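Local structure of CCR4-not transcription complex subunit 1 (Chaetomium thermophilum var. thermophilum DSM 1495, 6H3Z) at residues 38-43 / 60-64; 68-72 / 112-116; 165-169 / 202-206; 173-177 / 215-219. The protein probably acts as a scaffold subunit of the CCR4-NOT complex, a major mRNA deadenylase and transcriptional regulator, to which this chain contributes one MIF4G-like domain. All coordinates share one frame; numbering follows the deposited sequence.

Interaction 1 of 4, residues 38-43 / 60-64; sequences QLTAAA and VLDII. With NA (sodium ion), chain C.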
loop_
_atom_site.group_PDB
_atom_site.type_symbol
_atom_site.label_atom_id
_atom_site.label_comp_id
_atom_site.label_asym_id
_atom_site.label_seq_id
_atom_site.Cartn_x
_atom_site.Cartn_y
_atom_site.Cartn_z
ATOM N N GLN A 38 -5.616 -15.765 8.983
ATOM C CA GLN A 38 -5.608 -15.511 10.428
ATOM C C GLN A 38 -5.315 -14.067 10.757
ATOM O O GLN A 38 -5.892 -13.537 11.705
ATOM C CB GLN A 38 -4.554 -16.383 11.118
ATOM C CG GLN A 38 -5.035 -17.772 11.496
ATOM C CD GLN A 38 -3.879 -18.694 11.787
ATOM O OE1 GLN A 38 -3.012 -18.422 12.626
ATOM N NE2 GLN A 38 -3.848 -19.819 11.104
ATOM N N LEU A 39 -4.380 -13.446 10.009
ATOM C CA LEU A 39 -3.970 -12.054 10.201
ATOM C C LEU A 39 -5.127 -11.143 9.848
ATOM O O LEU A 39 -5.439 -10.228 10.604
ATOM C CB LEU A 39 -2.730 -11.726 9.341
ATOM C CG LEU A 39 -2.141 -10.318 9.442
ATOM C CD1 LEU A 39 -1.894 -9.918 10.880
ATOM C CD2 LEU A 39 -0.841 -10.229 8.663
ATOM N N THR A 40 -5.781 -11.424 8.707
ATOM C CA THR A 40 -6.935 -10.695 8.197
ATOM C C THR A 40 -8.014 -10.637 9.274
ATOM O O THR A 40 -8.549 -9.566 9.552
ATOM C CB THR A 40 -7.371 -11.355 6.896
ATOM O OG1 THR A 40 -6.313 -11.172 5.961
ATOM C CG2 THR A 40 -8.643 -10.773 6.331
ATOM N N ALA A 41 -8.264 -11.782 9.924
ATOM C CA ALA A 41 -9.238 -11.937 10.990
ATOM C C ALA A 41 -8.828 -11.165 12.256
ATOM O O ALA A 41 -9.594 -10.316 12.735
ATOM C CB ALA A 41 -9.402 -13.414 11.296
ATOM N N ALA A 42 -7.605 -11.453 12.763
ATOM C CA ALA A 42 -7.024 -10.886 13.976
ATOM C C ALA A 42 -6.880 -9.372 13.963
ATOM O O ALA A 42 -7.122 -8.740 14.986
ATOM C CB ALA A 42 -5.681 -11.531 14.266
ATOM N N ALA A 43 -6.444 -8.798 12.828
ATOM C CA ALA A 43 -6.252 -7.361 12.667
ATOM C C ALA A 43 -7.594 -6.663 12.601
ATOM O O ALA A 43 -7.725 -5.542 13.094
ATOM C CB ALA A 43 -5.453 -7.070 11.403
ATOM N N VAL A 60 -2.235 -10.683 16.845
ATOM C CA VAL A 60 -1.734 -10.139 15.575
ATOM C C VAL A 60 -0.217 -10.346 15.499
ATOM O O VAL A 60 0.277 -10.836 14.482
ATOM C CB VAL A 60 -2.145 -8.655 15.362
ATOM C CG1 VAL A 60 -1.417 -8.034 14.171
ATOM C CG2 VAL A 60 -3.652 -8.515 15.193
ATOM N N LEU A 61 0.500 -10.033 16.594
ATOM C CA LEU A 61 1.948 -10.212 16.680
ATOM C C LEU A 61 2.345 -11.675 16.666
ATOM O O LEU A 61 3.380 -11.999 16.092
ATOM C CB LEU A 61 2.546 -9.537 17.920
ATOM C CG LEU A 61 2.630 -8.026 17.931
ATOM C CD1 LEU A 61 3.306 -7.426 16.692
ATOM C CD2 LEU A 61 1.437 -7.377 18.410
ATOM N N ASP A 62 1.524 -12.560 17.268
ATOM C CA ASP A 62 1.808 -13.988 17.331
ATOM C C ASP A 62 1.653 -14.665 15.969
ATOM O O ASP A 62 2.384 -15.615 15.702
ATOM C CB ASP A 62 0.999 -14.685 18.447
ATOM C CG ASP A 62 1.303 -14.206 19.881
ATOM O OD1 ASP A 62 2.455 -13.735 20.137
ATOM O OD2 ASP A 62 0.401 -14.312 20.749
ATOM N N ILE A 63 0.761 -14.147 15.086
ATOM C CA ILE A 63 0.574 -14.673 13.726
ATOM C C ILE A 63 1.756 -14.198 12.876
ATOM O O ILE A 63 2.354 -14.982 12.133
ATOM C CB ILE A 63 -0.795 -14.249 13.120
ATOM C CG1 ILE A 63 -1.968 -14.789 13.942
ATOM C CG2 ILE A 63 -0.913 -14.697 11.650
ATOM C CD1 ILE A 63 -3.193 -14.001 13.804
ATOM N N ILE A 64 2.091 -12.905 13.009
ATOM C CA ILE A 64 3.222 -12.273 12.338
ATOM C C ILE A 64 4.520 -13.033 12.704
ATOM O O ILE A 64 5.258 -13.409 11.798
ATOM C CB ILE A 64 3.257 -10.744 12.644
ATOM C CG1 ILE A 64 2.147 -10.024 11.859
ATOM C CG2 ILE A 64 4.611 -10.136 12.310
ATOM C CD1 ILE A 64 1.873 -8.618 12.254
HETATM NA NA NA C . -8.653 -2.952 14.175
#
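Ile63 and Val60, one turn apart on helix 59-75, meet helix 22-45 over Gln38, Leu39 and Ala42; the side-chain contacts are almost all apolar, and no hydrogen bond crosses. Ile63 is the residue most covered by the opposing helix. With CG1 beside the backbone N (chi1 -61°) and the chain extended beyond it, Ile63 CD1 is carried across the interface to Ala42 CB at 3.5 Å, while the same methyl lies 3.8 Å from Gln38 CB. Its other branch, CG2, rests beside Leu39 CB. Val60 divides its two methyls: CG2 packs on Ala42 CB at 3.8 Å, and CG1 meets Leu39 CD1, also at 3.8 Å, where the two side chains cross at about a right angle. The same Leu39 CD1 also touches Ile64 CG1. An alanine in place of Ile63 would probably open a gap beside Ala42 and leave the aliphatic root of Gln38 without its apolar cover. The small Ala42 suits its place, because the backbones come close there, with CA atoms of Ala42 and Val60 5.6 Å apart. At the end of the segment Ala43, which touches Val60 CG2, turns its carbonyl O to a sodium ion at 3.0 Å, and Ala46 supplies a second carbonyl oxygen. The short axes run 9.4 Å apart at 164°, so two consecutive helices form an antiparallel alpha-hairpin, the building element of the helical repeats in MIF4G-like domains.

Interaction 2 of 4, residues 68-72 / 112-116; sequences IQLII and TIRKI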
loop_
_atom_site.group_PDB
_atom_site.type_symbol
_atom_site.label_atom_id
_atom_site.label_comp_id
_atom_site.label_asym_id
_atom_site.label_seq_id
_atom_site.Cartn_x
_atom_site.Cartn_y
_atom_site.Cartn_z
ATOM N N ILE A 68 6.867 -15.224 9.974
ATOM C CA ILE A 68 8.267 -14.819 9.810
ATOM C C ILE A 68 9.198 -15.985 10.116
ATOM O O ILE A 68 10.095 -16.271 9.320
ATOM C CB ILE A 68 8.581 -13.527 10.604
ATOM C CG1 ILE A 68 7.765 -12.333 10.073
ATOM C CG2 ILE A 68 10.061 -13.190 10.604
ATOM C CD1 ILE A 68 7.661 -12.158 8.475
ATOM N N GLN A 69 8.915 -16.717 11.206
ATOM C CA GLN A 69 9.689 -17.897 11.584
ATOM C C GLN A 69 9.600 -19.011 10.528
ATOM O O GLN A 69 10.598 -19.696 10.289
ATOM C CB GLN A 69 9.319 -18.377 12.989
ATOM C CG GLN A 69 10.110 -17.637 14.059
ATOM C CD GLN A 69 9.369 -17.524 15.355
ATOM O OE1 GLN A 69 8.950 -18.523 15.950
ATOM N NE2 GLN A 69 9.221 -16.300 15.839
ATOM N N LEU A 70 8.436 -19.125 9.842
ATOM C CA LEU A 70 8.187 -20.069 8.753
ATOM C C LEU A 70 9.047 -19.705 7.548
ATOM O O LEU A 70 9.659 -20.596 6.960
ATOM C CB LEU A 70 6.679 -20.102 8.378
ATOM C CG LEU A 70 6.249 -21.037 7.225
ATOM C CD1 LEU A 70 6.404 -22.494 7.607
ATOM C CD2 LEU A 70 4.806 -20.788 6.822
ATOM N N ILE A 71 9.098 -18.400 7.194
ATOM C CA ILE A 71 9.882 -17.876 6.074
ATOM C C ILE A 71 11.390 -18.019 6.340
ATOM O O ILE A 71 12.146 -18.352 5.425
ATOM C CB ILE A 71 9.441 -16.432 5.712
ATOM C CG1 ILE A 71 7.969 -16.385 5.189
ATOM C CG2 ILE A 71 10.420 -15.720 4.749
ATOM C CD1 ILE A 71 7.631 -17.165 3.893
ATOM N N ILE A 72 11.816 -17.828 7.585
ATOM C CA ILE A 72 13.222 -17.968 7.927
ATOM C C ILE A 72 13.672 -19.428 7.764
ATOM O O ILE A 72 14.753 -19.662 7.208
ATOM C CB ILE A 72 13.547 -17.356 9.314
ATOM C CG1 ILE A 72 13.321 -15.837 9.308
ATOM C CG2 ILE A 72 14.992 -17.681 9.737
ATOM C CD1 ILE A 72 13.238 -15.211 10.663
ATOM N N THR A 112 9.700 -7.123 5.810
ATOM C CA THR A 112 10.532 -8.076 6.534
ATOM C C THR A 112 10.972 -9.211 5.601
ATOM O O THR A 112 12.160 -9.532 5.549
ATOM C CB THR A 112 9.749 -8.610 7.749
ATOM O OG1 THR A 112 9.318 -7.505 8.541
ATOM C CG2 THR A 112 10.555 -9.589 8.610
ATOM N N ILE A 113 10.011 -9.810 4.874
ATOM C CA ILE A 113 10.251 -10.910 3.936
ATOM C C ILE A 113 11.133 -10.419 2.762
ATOM O O ILE A 113 11.997 -11.171 2.315
ATOM C CB ILE A 113 8.925 -11.618 3.515
ATOM C CG1 ILE A 113 8.251 -12.240 4.760
ATOM C CG2 ILE A 113 9.163 -12.700 2.466
ATOM C CD1 ILE A 113 6.848 -12.734 4.584
ATOM N N ARG A 114 10.993 -9.140 2.338
ATOM C CA ARG A 114 11.832 -8.564 1.285
ATOM C C ARG A 114 13.294 -8.510 1.760
ATOM O O ARG A 114 14.212 -8.755 0.975
ATOM C CB ARG A 114 11.366 -7.155 0.959
ATOM C CG ARG A 114 10.101 -7.078 0.159
ATOM C CD ARG A 114 9.752 -5.626 -0.044
ATOM N NE ARG A 114 10.506 -5.056 -1.159
ATOM C CZ ARG A 114 10.481 -3.780 -1.509
ATOM N NH1 ARG A 114 9.771 -2.909 -0.809
ATOM N NH2 ARG A 114 11.179 -3.361 -2.557
ATOM N N LYS A 115 13.498 -8.179 3.050
ATOM C CA LYS A 115 14.815 -8.114 3.677
ATOM C C LYS A 115 15.365 -9.535 3.866
ATOM O O LYS A 115 16.538 -9.763 3.561
ATOM C CB LYS A 115 14.768 -7.348 5.016
ATOM C CG LYS A 115 14.534 -5.853 4.865
ATOM C CD LYS A 115 14.575 -5.128 6.190
ATOM C CE LYS A 115 14.052 -3.717 6.084
ATOM N NZ LYS A 115 15.123 -2.753 5.672
ATOM N N ILE A 116 14.526 -10.486 4.340
ATOM C CA ILE A 116 14.922 -11.880 4.531
ATOM C C ILE A 116 15.402 -12.499 3.188
ATOM O O ILE A 116 16.475 -13.123 3.147
ATOM C CB ILE A 116 13.783 -12.730 5.207
ATOM C CG1 ILE A 116 13.455 -12.226 6.627
ATOM C CG2 ILE A 116 14.168 -14.206 5.276
ATOM C CD1 ILE A 116 12.163 -12.783 7.239
#
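The backbone bond from Ile116 N to Thr112 O, 2.8 Å long, sets these two residues one helical turn apart, and both turn their side chains to Ile68 on helix 59-75. Thr112 CG2 meets Ile68 CD1 at 3.9 Å, whereas its hydroxyl stays with its own helix, hydrogen-bonded to His108 O, which lets a threonine present its methyl to an apolar neighbour. Ile68 uses two branches: CD1 also presses on Ile113 CG1 at 3.8 Å, and CG2 touches Ile116 CD1. Its chain folds at the second torsion (chi2 -44°), bringing CD1 over to the Thr112 and Ile113 side. A turn further on, the Ile71 and Ile113 side chains cross at about a right angle, Ile71 CG1 lying 3.9 Å from Ile113 CD1. Ile72 CG1 adds a contact to Ile116 CD1 at the more exposed border. The short axes are nearly parallel, 16° apart and 10.7 Å from each other. Helices 59-75 and 100-116 are not consecutive; helix 80-93 lies between them in sequence and packs against Ile71 and Ile113, as in the stacked helical hairpins of MIF4G-like domains. With no hydrogen bond or ion pair across the interface, adhesion rests on buried hydrocarbon and the fit of beta-branched shapes.

Interaction 3 of 4, residues 165-169 / 202-206; sequences LEQRK and AAWAW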
loop_
_atom_site.group_PDB
_atom_site.type_symbol
_atom_site.label_atom_id
_atom_site.label_comp_id
_atom_site.label_asym_id
_atom_site.label_seq_id
_atom_site.Cartn_x
_atom_site.Cartn_y
_atom_site.Cartn_z
ATOM N N LEU A 165 -10.394 12.603 -12.507
ATOM C CA LEU A 165 -10.739 14.032 -12.550
ATOM C C LEU A 165 -11.332 14.432 -13.922
ATOM O O LEU A 165 -12.293 15.207 -13.967
ATOM C CB LEU A 165 -9.523 14.908 -12.202
ATOM C CG LEU A 165 -8.993 14.828 -10.779
ATOM C CD1 LEU A 165 -7.540 15.184 -10.736
ATOM C CD2 LEU A 165 -9.764 15.720 -9.840
ATOM N N GLU A 166 -10.756 13.892 -15.026
ATOM C CA GLU A 166 -11.210 14.081 -16.413
ATOM C C GLU A 166 -12.625 13.482 -16.545
ATOM O O GLU A 166 -13.527 14.118 -17.102
ATOM C CB GLU A 166 -10.255 13.362 -17.401
ATOM C CG GLU A 166 -8.966 14.101 -17.738
ATOM C CD GLU A 166 -7.933 13.312 -18.526
ATOM O OE1 GLU A 166 -8.219 12.153 -18.915
ATOM O OE2 GLU A 166 -6.824 13.855 -18.742
ATOM N N GLN A 167 -12.810 12.271 -15.973
ATOM C CA GLN A 167 -14.062 11.520 -15.940
ATOM C C GLN A 167 -15.084 12.173 -14.994
ATOM O O GLN A 167 -16.224 11.703 -14.906
ATOM C CB GLN A 167 -13.794 10.077 -15.488
ATOM C CG GLN A 167 -13.172 9.182 -16.558
ATOM C CD GLN A 167 -12.635 7.877 -16.002
ATOM O OE1 GLN A 167 -12.368 7.716 -14.798
ATOM N NE2 GLN A 167 -12.439 6.912 -16.884
ATOM N N ARG A 168 -14.670 13.243 -14.277
ATOM C CA ARG A 168 -15.482 14.003 -13.310
ATOM C C ARG A 168 -16.039 13.089 -12.207
ATOM O O ARG A 168 -17.144 13.305 -11.706
ATOM C CB ARG A 168 -16.582 14.864 -13.995
ATOM C CG ARG A 168 -16.108 15.770 -15.148
ATOM C CD ARG A 168 -15.166 16.860 -14.681
ATOM N NE ARG A 168 -14.934 17.893 -15.682
ATOM C CZ ARG A 168 -13.738 18.215 -16.166
ATOM N NH1 ARG A 168 -12.649 17.576 -15.749
ATOM N NH2 ARG A 168 -13.621 19.177 -17.072
ATOM N N LYS A 169 -15.246 12.059 -11.839
ATOM C CA LYS A 169 -15.559 11.069 -10.809
ATOM C C LYS A 169 -15.751 11.774 -9.451
ATOM O O LYS A 169 -14.976 12.668 -9.102
ATOM C CB LYS A 169 -14.454 9.994 -10.754
ATOM C CG LYS A 169 -14.843 8.722 -10.026
ATOM C CD LYS A 169 -13.789 7.638 -10.223
ATOM C CE LYS A 169 -14.160 6.297 -9.624
ATOM N NZ LYS A 169 -15.105 5.508 -10.474
ATOM N N ALA A 202 -5.797 18.401 -14.652
ATOM C CA ALA A 202 -7.121 17.786 -14.720
ATOM C C ALA A 202 -8.090 18.462 -13.743
ATOM O O ALA A 202 -9.224 18.794 -14.120
ATOM C CB ALA A 202 -7.007 16.301 -14.395
ATOM N N ALA A 203 -7.609 18.694 -12.494
ATOM C CA ALA A 203 -8.344 19.328 -11.407
ATOM C C ALA A 203 -8.567 20.793 -11.703
ATOM O O ALA A 203 -9.666 21.284 -11.463
ATOM C CB ALA A 203 -7.595 19.165 -10.103
ATOM N N TRP A 204 -7.551 21.491 -12.249
ATOM C CA TRP A 204 -7.685 22.907 -12.585
ATOM C C TRP A 204 -8.730 23.124 -13.682
ATOM O O TRP A 204 -9.542 24.041 -13.586
ATOM C CB TRP A 204 -6.343 23.516 -12.997
ATOM C CG TRP A 204 -6.363 25.008 -12.872
ATOM C CD1 TRP A 204 -6.608 25.913 -13.867
ATOM C CD2 TRP A 204 -6.310 25.758 -11.649
ATOM N NE1 TRP A 204 -6.638 27.191 -13.348
ATOM C CE2 TRP A 204 -6.473 27.123 -11.985
ATOM C CE3 TRP A 204 -6.091 25.415 -10.301
ATOM C CZ2 TRP A 204 -6.447 28.140 -11.020
ATOM C CZ3 TRP A 204 -6.046 26.426 -9.350
ATOM C CH2 TRP A 204 -6.216 27.770 -9.713
ATOM N N ALA A 205 -8.707 22.258 -14.707
ATOM C CA ALA A 205 -9.629 22.269 -15.830
ATOM C C ALA A 205 -11.081 22.175 -15.346
ATOM O O ALA A 205 -11.935 22.917 -15.842
ATOM C CB ALA A 205 -9.310 21.114 -16.766
ATOM N N TRP A 206 -11.344 21.284 -14.363
ATOM C CA TRP A 206 -12.653 21.067 -13.748
ATOM C C TRP A 206 -13.105 22.326 -12.994
ATOM O O TRP A 206 -14.282 22.672 -13.052
ATOM C CB TRP A 206 -12.573 19.862 -12.799
ATOM C CG TRP A 206 -13.883 19.248 -12.368
ATOM C CD1 TRP A 206 -15.142 19.732 -12.586
ATOM C CD2 TRP A 206 -14.045 18.034 -11.615
ATOM N NE1 TRP A 206 -16.074 18.898 -12.018
ATOM C CE2 TRP A 206 -15.432 17.844 -11.418
ATOM C CE3 TRP A 206 -13.152 17.072 -11.105
ATOM C CZ2 TRP A 206 -15.950 16.735 -10.733
ATOM C CZ3 TRP A 206 -13.667 15.995 -10.391
ATOM C CH2 TRP A 206 -15.050 15.835 -10.210
#
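Arg168 and Trp206 are brought face to face by two torsions: CG of Trp206 stands opposite its backbone N (chi1 -164°), which swings the indole toward the end of helix 154-166, and Arg168 bends at chi2 (-65°), which folds its chain over that indole. Arg168 CD sits 3.3 Å from the centroid of the Trp206 five-membered ring, directly above the face, in a CH-pi contact. The guanidinium continues nearly parallel to the indole, shifted past the five-membered ring toward Trp206 CB and CA, with planes 12° apart and centres 4.4 Å from each other, and gives an off-centre cation-pi interaction. Its rotation is fixed by a nearly straight hydrogen bond from NH1, in the guanidinium plane, to Leu165 O at 3.0 Å, and by a salt bridge from NE to Glu209. Arg168, with positive phi, follows helix 154-166 in a Schellman motif. At the indole edge lie Lys169 O, 3.4 Å from Trp206 CH2, and Leu165 CD2, 3.9 Å from Trp206 CE3. Leu165 CB meets Ala202 CB at 3.6 Å; alanine suits this place, where the backbones are close. Replacing Trp206 by an alanine would probably strip the guanidinium of its stacking surface and remove part of the cover of Leu165 CD2. Hydrocarbon packing at Leu165 and a cation held flat on an aromatic face thus join the end of helix 154-166 to helix 197-209.

Interaction 4 of 4, residues 173-177 / 215-219; sequences IDFLE and AAQRF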
loop_
_atom_site.group_PDB
_atom_site.type_symbol
_atom_site.label_atom_id
_atom_site.label_comp_id
_atom_site.label_asym_id
_atom_site.label_seq_id
_atom_site.Cartn_x
_atom_site.Cartn_y
_atom_site.Cartn_z
ATOM N N ILE A 173 -11.212 15.601 -6.577
ATOM C CA ILE A 173 -10.497 16.819 -6.169
ATOM C C ILE A 173 -10.177 16.692 -4.675
ATOM O O ILE A 173 -9.078 17.037 -4.241
ATOM C CB ILE A 173 -11.269 18.131 -6.509
ATOM C CG1 ILE A 173 -11.572 18.230 -8.021
ATOM C CG2 ILE A 173 -10.488 19.370 -6.034
ATOM C CD1 ILE A 173 -12.534 19.323 -8.441
ATOM N N ASP A 174 -11.129 16.130 -3.909
ATOM C CA ASP A 174 -10.980 15.886 -2.479
ATOM C C ASP A 174 -9.885 14.846 -2.245
ATOM O O ASP A 174 -9.024 15.066 -1.397
ATOM C CB ASP A 174 -12.311 15.460 -1.854
ATOM C CG ASP A 174 -12.445 15.886 -0.405
ATOM O OD1 ASP A 174 -11.669 15.376 0.440
ATOM O OD2 ASP A 174 -13.336 16.721 -0.108
ATOM N N PHE A 175 -9.859 13.767 -3.059
ATOM C CA PHE A 175 -8.821 12.745 -2.953
ATOM C C PHE A 175 -7.459 13.362 -3.260
ATOM O O PHE A 175 -6.484 13.029 -2.582
ATOM C CB PHE A 175 -9.099 11.557 -3.891
ATOM C CG PHE A 175 -8.126 10.401 -3.746
ATOM C CD1 PHE A 175 -6.948 10.364 -4.481
ATOM C CD2 PHE A 175 -8.396 9.345 -2.886
ATOM C CE1 PHE A 175 -6.045 9.301 -4.342
ATOM C CE2 PHE A 175 -7.497 8.275 -2.758
ATOM C CZ PHE A 175 -6.324 8.271 -3.475
ATOM N N LEU A 176 -7.393 14.261 -4.278
ATOM C CA LEU A 176 -6.157 14.925 -4.684
ATOM C C LEU A 176 -5.606 15.821 -3.585
ATOM O O LEU A 176 -4.437 15.659 -3.247
ATOM C CB LEU A 176 -6.306 15.655 -6.023
ATOM C CG LEU A 176 -5.085 16.401 -6.566
ATOM C CD1 LEU A 176 -3.881 15.500 -6.738
ATOM C CD2 LEU A 176 -5.410 17.078 -7.856
ATOM N N GLU A 177 -6.445 16.716 -2.994
ATOM C CA GLU A 177 -6.068 17.600 -1.881
ATOM C C GLU A 177 -5.509 16.741 -0.740
ATOM O O GLU A 177 -4.373 16.933 -0.295
ATOM C CB GLU A 177 -7.294 18.347 -1.338
ATOM C CG GLU A 177 -7.858 19.471 -2.182
ATOM C CD GLU A 177 -8.901 20.277 -1.421
ATOM O OE1 GLU A 177 -8.518 20.949 -0.434
ATOM O OE2 GLU A 177 -10.102 20.196 -1.773
ATOM N N ALA A 215 -15.037 21.549 -3.039
ATOM C CA ALA A 215 -13.635 21.133 -2.973
ATOM C C ALA A 215 -12.776 22.050 -3.851
ATOM O O ALA A 215 -11.586 22.189 -3.572
ATOM C CB ALA A 215 -13.485 19.681 -3.410
ATOM N N ALA A 216 -13.397 22.708 -4.876
ATOM C CA ALA A 216 -12.777 23.640 -5.837
ATOM C C ALA A 216 -12.192 24.872 -5.180
ATOM O O ALA A 216 -11.150 25.351 -5.619
ATOM C CB ALA A 216 -13.781 24.058 -6.899
ATOM N N GLN A 217 -12.868 25.394 -4.145
ATOM C CA GLN A 217 -12.421 26.571 -3.410
ATOM C C GLN A 217 -11.171 26.268 -2.582
ATOM O O GLN A 217 -10.174 26.988 -2.706
ATOM C CB GLN A 217 -13.562 27.145 -2.542
ATOM C CG GLN A 217 -14.655 27.908 -3.301
ATOM C CD GLN A 217 -14.170 28.693 -4.507
ATOM O OE1 GLN A 217 -13.434 29.686 -4.394
ATOM N NE2 GLN A 217 -14.534 28.217 -5.688
ATOM N N ARG A 218 -11.219 25.176 -1.781
ATOM C CA ARG A 218 -10.123 24.714 -0.929
ATOM C C ARG A 218 -8.871 24.482 -1.774
ATOM O O ARG A 218 -7.833 25.069 -1.473
ATOM C CB ARG A 218 -10.518 23.423 -0.179
ATOM C CG ARG A 218 -11.189 23.623 1.173
ATOM C CD ARG A 218 -10.207 23.802 2.324
ATOM N NE ARG A 218 -10.876 23.742 3.631
ATOM C CZ ARG A 218 -11.307 24.798 4.321
ATOM N NH1 ARG A 218 -11.142 26.028 3.842
ATOM N NH2 ARG A 218 -11.900 24.633 5.497
ATOM N N PHE A 219 -8.998 23.678 -2.865
ATOM C CA PHE A 219 -7.933 23.337 -3.811
ATOM C C PHE A 219 -7.370 24.560 -4.516
ATOM O O PHE A 219 -6.151 24.715 -4.506
ATOM C CB PHE A 219 -8.402 22.279 -4.818
ATOM C CG PHE A 219 -7.334 21.750 -5.745
ATOM C CD1 PHE A 219 -6.410 20.813 -5.302
ATOM C CD2 PHE A 219 -7.280 22.154 -7.071
ATOM C CE1 PHE A 219 -5.431 20.317 -6.162
ATOM C CE2 PHE A 219 -6.310 21.651 -7.934
ATOM C CZ PHE A 219 -5.391 20.736 -7.473
#
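Helices 172-183 and 214-225 form a near-parallel pair in the C-terminal part of this MIF4G-like domain, their short axes 9.7 Å apart at an angle of 28°. Phe219 and Glu177 carry the largest shares of the contact. The Phe219 ring takes Leu176 CD2 at CE1, 3.7 Å away, while Glu177 CG comes at the ring edge, close to the plane, 3.7 Å from Phe219 CD1. Ile173 CG2 approaches Phe219 CB at 3.8 Å, and the same methyl lies 4.0 Å from Ala215 CB, where an alanine permits close backbones: the CA atoms of Asp174 and Ala215 are 5.9 Å apart. Glu177 works in two ways. CG stands beside its own backbone N (chi1 -74°) and the chain extends beyond, which carries the carboxylate across to the first turn of helix 214-225. There OE1 lies beside Arg218 CB; OE2 comes near Ala215 O without a hydrogen bond, and its position is uncertain at this resolution. The Arg218 charge is nearby but not in contact with the carboxylate, and together with the helix start it may steady the negative charge. Helix 197-209 packs against both helices, with Ala203 and Ile207 against Phe219 and Trp206 against Ile173, and helix 154-166 covers Ile173 and Leu176 through Leu165.

From the N terminus, interaction 1 comes first, joining helix 22-45 to helix 59-75 and closing the loop that lies between them. Interaction 2 opens further along helix 59-75 and ties it to helix 100-116, enclosing helix 80-93. These two are in series and build the N-terminal half. Interactions 3 and 4 follow on the opposite side of the chain's centre, with centres about 36 to 43 Å from those of the first pair. Interaction 3 closes the chain between helices 154-166 and 197-209, with helix 172-183 inside; interaction 4 closes that between helices 172-183 and 214-225, with helix 197-209 inside. Their segments alternate, so they cross rather than nest, and they touch through the shared packing of the four helices.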